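Local structure of bottromycin amidohydrolase (Streptomyces purpureus, 6I5S) at residues L273-W276 with R277-G281; G421-D425 with G426-D430. The protein probably hydrolyses an amide bond next to a thiazoline in a bottromycin precursor, acting as a two-zinc amidohydrolase that gates bottromycin biosynthesis. All blocks are in the same frame, centred on the assembly; numbering follows the deposited sequence.

Contact 1. Residues L273-W276 with R277-G281; sequences LVAW and RARTG
The side chain of R279 runs back along its helix over A275 and W276. R279 is modelled in two conformers, and this is one of them. With CG anti to the carbonyl carbon (chi1 -65°) and the chain extended from CG to NE, the guanidinium reaches back toward the start of the helix. In this conformer one face of the group lies over the A275 methyl, with R279 NH2 3.8 Å from A275 CB. Its NH1 comes over one face of the W276 indole, 4.3 Å from W276 CD2. The cation-pi geometry is long: R279 CZ is 5.5 Å from the centroid of the five-membered ring of W276, and any attraction is weak. The stronger polar partner is D348, a zinc ligand, through a salt bridge from R279 NH2. W276 gives its NE1 hydrogen to the carbonyl of H229, also a zinc ligand, and its ring meets that of F238.

R277 leads away from this group. Bent at chi2 and chi3, it forms salt bridges with E366 and D327. T280 OG1 turns back on the helix and donates to R277 O at 2.7 Å, and R277 O also accepts from T280 N.

The i to i+4 backbone bonds hold as far as R279 and weaken at T280. R277 N reaches L273 O at 2.9 Å, and R279 N reaches A275 O at 3.0 Å. The bond from T280 N to W276 O is weak (3.4 Å). G281 then leaves helical geometry with positive phi. The R279 side chain in this conformer is about 5 Å from a zinc ion, consistent with a second-shell place beside the two-zinc centre of an amidohydrolase.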
loop_
_atom_site.group_PDB
_atom_site.type_symbol
_atom_site.label_atom_id
_atom_site.label_comp_id
_atom_site.label_asym_id
_atom_site.label_seq_id
_atom_site.Cartn_x
_atom_site.Cartn_y
_atom_site.Cartn_z
ATOM N N LEU A 273 -1.398 -2.814 9.834
ATOM C CA LEU A 273 -1.898 -2.517 11.181
ATOM C C LEU A 273 -3.064 -1.537 11.119
ATOM O O LEU A 273 -4.025 -1.635 11.914
ATOM C CB LEU A 273 -0.780 -1.956 12.050
ATOM C CG LEU A 273 0.348 -2.962 12.265
ATOM C CD1 LEU A 273 1.558 -2.233 12.892
ATOM C CD2 LEU A 273 -0.058 -4.158 13.189
ATOM N N VAL A 274 -2.991 -0.579 10.192
ATOM C CA VAL A 274 -4.079 0.404 10.029
ATOM C C VAL A 274 -5.405 -0.272 9.730
ATOM O O VAL A 274 -6.464 0.205 10.173
ATOM C CB VAL A 274 -3.720 1.433 8.943
ATOM C CG1 VAL A 274 -3.467 0.769 7.579
ATOM C CG2 VAL A 274 -4.798 2.539 8.844
ATOM N N ALA A 275 -5.381 -1.379 8.986
ATOM C CA ALA A 275 -6.619 -2.118 8.692
ATOM C C ALA A 275 -7.130 -2.914 9.895
ATOM O O ALA A 275 -8.343 -2.948 10.159
ATOM C CB ALA A 275 -6.369 -3.052 7.474
ATOM N N TRP A 276 -6.241 -3.605 10.605
ATOM C CA TRP A 276 -6.617 -4.192 11.907
ATOM C C TRP A 276 -7.290 -3.162 12.816
ATOM O O TRP A 276 -8.333 -3.426 13.416
ATOM C CB TRP A 276 -5.376 -4.738 12.592
ATOM C CG TRP A 276 -4.926 -6.133 12.249
ATOM C CD1 TRP A 276 -3.846 -6.474 11.459
ATOM C CD2 TRP A 276 -5.501 -7.350 12.710
ATOM N NE1 TRP A 276 -3.697 -7.846 11.434
ATOM C CE2 TRP A 276 -4.695 -8.412 12.201
ATOM C CE3 TRP A 276 -6.581 -7.658 13.559
ATOM C CZ2 TRP A 276 -4.956 -9.758 12.486
ATOM C CZ3 TRP A 276 -6.825 -8.999 13.857
ATOM C CH2 TRP A 276 -6.022 -10.039 13.292
ATOM N N ARG A 277 -6.664 -1.995 12.949
ATOM C CA ARG A 277 -7.196 -0.924 13.796
ATOM C C ARG A 277 -8.595 -0.526 13.353
ATOM O O ARG A 277 -9.505 -0.391 14.154
ATOM C CB ARG A 277 -6.240 0.272 13.712
ATOM C CG ARG A 277 -6.590 1.523 14.566
ATOM C CD ARG A 277 -6.224 1.312 16.057
ATOM N NE ARG A 277 -4.790 1.089 16.180
ATOM C CZ ARG A 277 -4.223 0.683 17.326
ATOM N NH1 ARG A 277 -2.924 0.472 17.387
ATOM N NH2 ARG A 277 -4.958 0.449 18.398
ATOM N N ALA A 278 -8.789 -0.325 12.050
ATOM C CA ALA A 278 -10.119 0.061 11.586
ATOM C C ALA A 278 -11.162 -1.023 11.807
ATOM O O ALA A 278 -12.317 -0.706 12.098
ATOM C CB ALA A 278 -10.034 0.458 10.091
ATOM N N ARG A 279 -10.794 -2.316 11.733
ATOM C CA ARG A 279 -11.765 -3.390 11.953
ATOM C C ARG A 279 -12.256 -3.485 13.392
ATOM O O ARG A 279 -13.291 -4.120 13.646
ATOM C CB ARG A 279 -11.161 -4.749 11.521
ATOM C CG ARG A 279 -10.862 -4.864 10.016
ATOM C CD ARG A 279 -10.009 -6.115 9.662
ATOM N NE ARG A 279 -9.339 -6.042 8.347
ATOM C CZ ARG A 279 -8.205 -6.676 8.016
ATOM N NH1 ARG A 279 -7.555 -7.456 8.881
ATOM N NH2 ARG A 279 -7.694 -6.503 6.816
ATOM N N THR A 280 -11.520 -2.913 14.356
ATOM C CA THR A 280 -11.906 -3.027 15.768
ATOM C C THR A 280 -13.147 -2.222 16.082
ATOM O O THR A 280 -13.854 -2.538 17.046
ATOM C CB THR A 280 -10.824 -2.519 16.715
ATOM O OG1 THR A 280 -10.613 -1.123 16.508
ATOM C CG2 THR A 280 -9.533 -3.311 16.624
ATOM N N GLY A 281 -13.412 -1.177 15.304
ATOM C CA GLY A 281 -14.463 -0.246 15.650
ATOM C C GLY A 281 -14.045 0.842 16.614
ATOM O O GLY A 281 -14.887 1.662 16.994
#

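Contact 2. Residues G421-D425 with G426-D430; sequences GVLVD and GVFLD
V422 and L429 form a hydrogen-bonded pair in the antiparallel ladder of strands 421-424 and 427-430: V422 N to L429 O and L429 N to V422 O are both 2.9 Å. V424 and V427 form the next such pair, nearest the turn. There the V427 N donor stands well above the V424 carbonyl plane, 58° out of it, while V424 N meets V427 O less tilted, at 24°. Two CA-H...O contacts add to the ladder. G421 CA is 3.1 Å from L429 O, and L423 CA is 3.3 Å from V427 O.

The connection is a type I' turn from V424 to V427, with D425 and G426 at its corners. This makes a beta hairpin with a two-residue loop, at the edge of a mixed sheet where strand 402-405 pairs with 421-424. Both corner residues have positive phi. D425 OD1 forms a salt bridge with R133, and the G426 carbonyl accepts from H38.

Side-chain packing divides between the two faces. On one, L423 CD1 lies at the edge of the F428 ring, near its plane, and is 4.0 Å from F428 CB. The same L423 methyl makes a van der Waals contact with the turn backbone, 3.4 Å from G426 O. Further along, the ring atom F428 CZ is 3.9 Å from G421 CA, where the glycine has no side chain to obstruct it. F404 meets F428 edge-to-face.

On the other face, V424, with CG1 anti to the backbone N (chi1 -173°), turns CG2 to L429 CD1 at 4.1 Å, the two side chains crossing obliquely. L434 of helix 431-444 packs on V422 and L429. D430 OD1 accepts from D433 N, capping the start of that helix.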
loop_
_atom_site.group_PDB
_atom_site.type_symbol
_atom_site.label_atom_id
_atom_site.label_comp_id
_atom_site.label_asym_id
_atom_site.label_seq_id
_atom_site.Cartn_x
_atom_site.Cartn_y
_atom_site.Cartn_z
ATOM N N GLY A 421 6.351 18.273 -3.075
ATOM C CA GLY A 421 6.337 17.867 -4.466
ATOM C C GLY A 421 6.382 16.375 -4.578
ATOM O O GLY A 421 6.969 15.686 -3.720
ATOM N N VAL A 422 5.800 15.854 -5.651
ATOM C CA VAL A 422 5.887 14.417 -5.937
ATOM C C VAL A 422 6.250 14.297 -7.409
ATOM O O VAL A 422 5.542 14.827 -8.261
ATOM C CB VAL A 422 4.581 13.658 -5.643
ATOM C CG1 VAL A 422 4.701 12.175 -6.056
ATOM C CG2 VAL A 422 4.215 13.737 -4.195
ATOM N N LEU A 423 7.375 13.658 -7.683
ATOM C CA LEU A 423 7.814 13.343 -9.043
ATOM C C LEU A 423 7.354 11.946 -9.413
ATOM O O LEU A 423 7.729 10.971 -8.745
ATOM C CB LEU A 423 9.329 13.413 -9.114
ATOM C CG LEU A 423 10.016 13.392 -10.467
ATOM C CD1 LEU A 423 9.636 14.595 -11.312
ATOM C CD2 LEU A 423 11.505 13.387 -10.229
ATOM N N VAL A 424 6.566 11.834 -10.490
ATOM C CA VAL A 424 5.943 10.573 -10.877
ATOM C C VAL A 424 6.350 10.314 -12.306
ATOM O O VAL A 424 5.859 11.012 -13.210
ATOM C CB VAL A 424 4.415 10.605 -10.781
ATOM C CG1 VAL A 424 3.849 9.209 -11.043
ATOM C CG2 VAL A 424 3.937 11.185 -9.524
ATOM N N ASP A 425 7.217 9.327 -12.520
ATOM C CA ASP A 425 7.726 9.015 -13.886
ATOM C C ASP A 425 8.142 10.318 -14.566
ATOM O O ASP A 425 7.860 10.549 -15.754
ATOM C CB ASP A 425 6.670 8.260 -14.715
ATOM C CG ASP A 425 7.223 7.647 -15.984
ATOM O OD1 ASP A 425 8.464 7.485 -16.110
ATOM O OD2 ASP A 425 6.402 7.288 -16.882
ATOM N N GLY A 426 8.810 11.190 -13.808
ATOM C CA GLY A 426 9.325 12.467 -14.355
ATOM C C GLY A 426 8.406 13.670 -14.344
ATOM O O GLY A 426 8.884 14.799 -14.583
ATOM N N VAL A 427 7.109 13.501 -14.118
ATOM C CA VAL A 427 6.218 14.658 -14.024
ATOM C C VAL A 427 6.297 15.195 -12.602
ATOM O O VAL A 427 6.066 14.454 -11.641
ATOM C CB VAL A 427 4.771 14.283 -14.374
ATOM C CG1 VAL A 427 3.829 15.419 -14.063
ATOM C CG2 VAL A 427 4.657 13.828 -15.820
ATOM N N PHE A 428 6.566 16.475 -12.468
ATOM C CA PHE A 428 6.696 17.082 -11.141
ATOM C C PHE A 428 5.379 17.725 -10.746
ATOM O O PHE A 428 4.985 18.747 -11.310
ATOM C CB PHE A 428 7.802 18.130 -11.098
ATOM C CG PHE A 428 8.073 18.671 -9.691
ATOM C CD1 PHE A 428 8.607 17.841 -8.715
ATOM C CD2 PHE A 428 7.823 20.011 -9.352
ATOM C CE1 PHE A 428 8.860 18.305 -7.433
ATOM C CE2 PHE A 428 8.082 20.480 -8.065
ATOM C CZ PHE A 428 8.618 19.644 -7.110
ATOM N N LEU A 429 4.739 17.164 -9.739
ATOM C CA LEU A 429 3.546 17.737 -9.119
ATOM C C LEU A 429 4.012 18.596 -7.954
ATOM O O LEU A 429 4.460 18.048 -6.935
ATOM C CB LEU A 429 2.605 16.655 -8.617
ATOM C CG LEU A 429 2.228 15.532 -9.641
ATOM C CD1 LEU A 429 1.452 14.425 -9.009
ATOM C CD2 LEU A 429 1.461 16.183 -10.810
ATOM N N ASP A 430 3.881 19.921 -8.074
ATOM C CA ASP A 430 4.278 20.786 -6.980
ATOM C C ASP A 430 3.173 20.871 -5.927
ATOM O O ASP A 430 2.127 20.243 -6.025
ATOM C CB ASP A 430 4.715 22.181 -7.481
ATOM C CG ASP A 430 3.602 23.013 -8.058
ATOM O OD1 ASP A 430 2.426 22.794 -7.769
ATOM O OD2 ASP A 430 3.909 23.943 -8.854
#

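The contacts come in series along the chain, contact 1 first. They lie on opposite sides of the chain's centre and do not touch. The centres of contact 1 and contact 2 are about 31 Å apart, and the nearest atoms of contact 1 and contact 2 about 19 Å apart. They share no helix or strand. Contact 1 lies within helix 273-280, packed against helices 316-338 and 358-369 and close to the zinc site. Contact 2 is the hairpin of strands 421-424 and 427-430, joined through strand 402-405 to the sheet that includes strand 84-95, and it leads into helix 431-444. The first therefore belongs to the surroundings of the metal centre. The second is structural packing in a late part of the chain, away from that site.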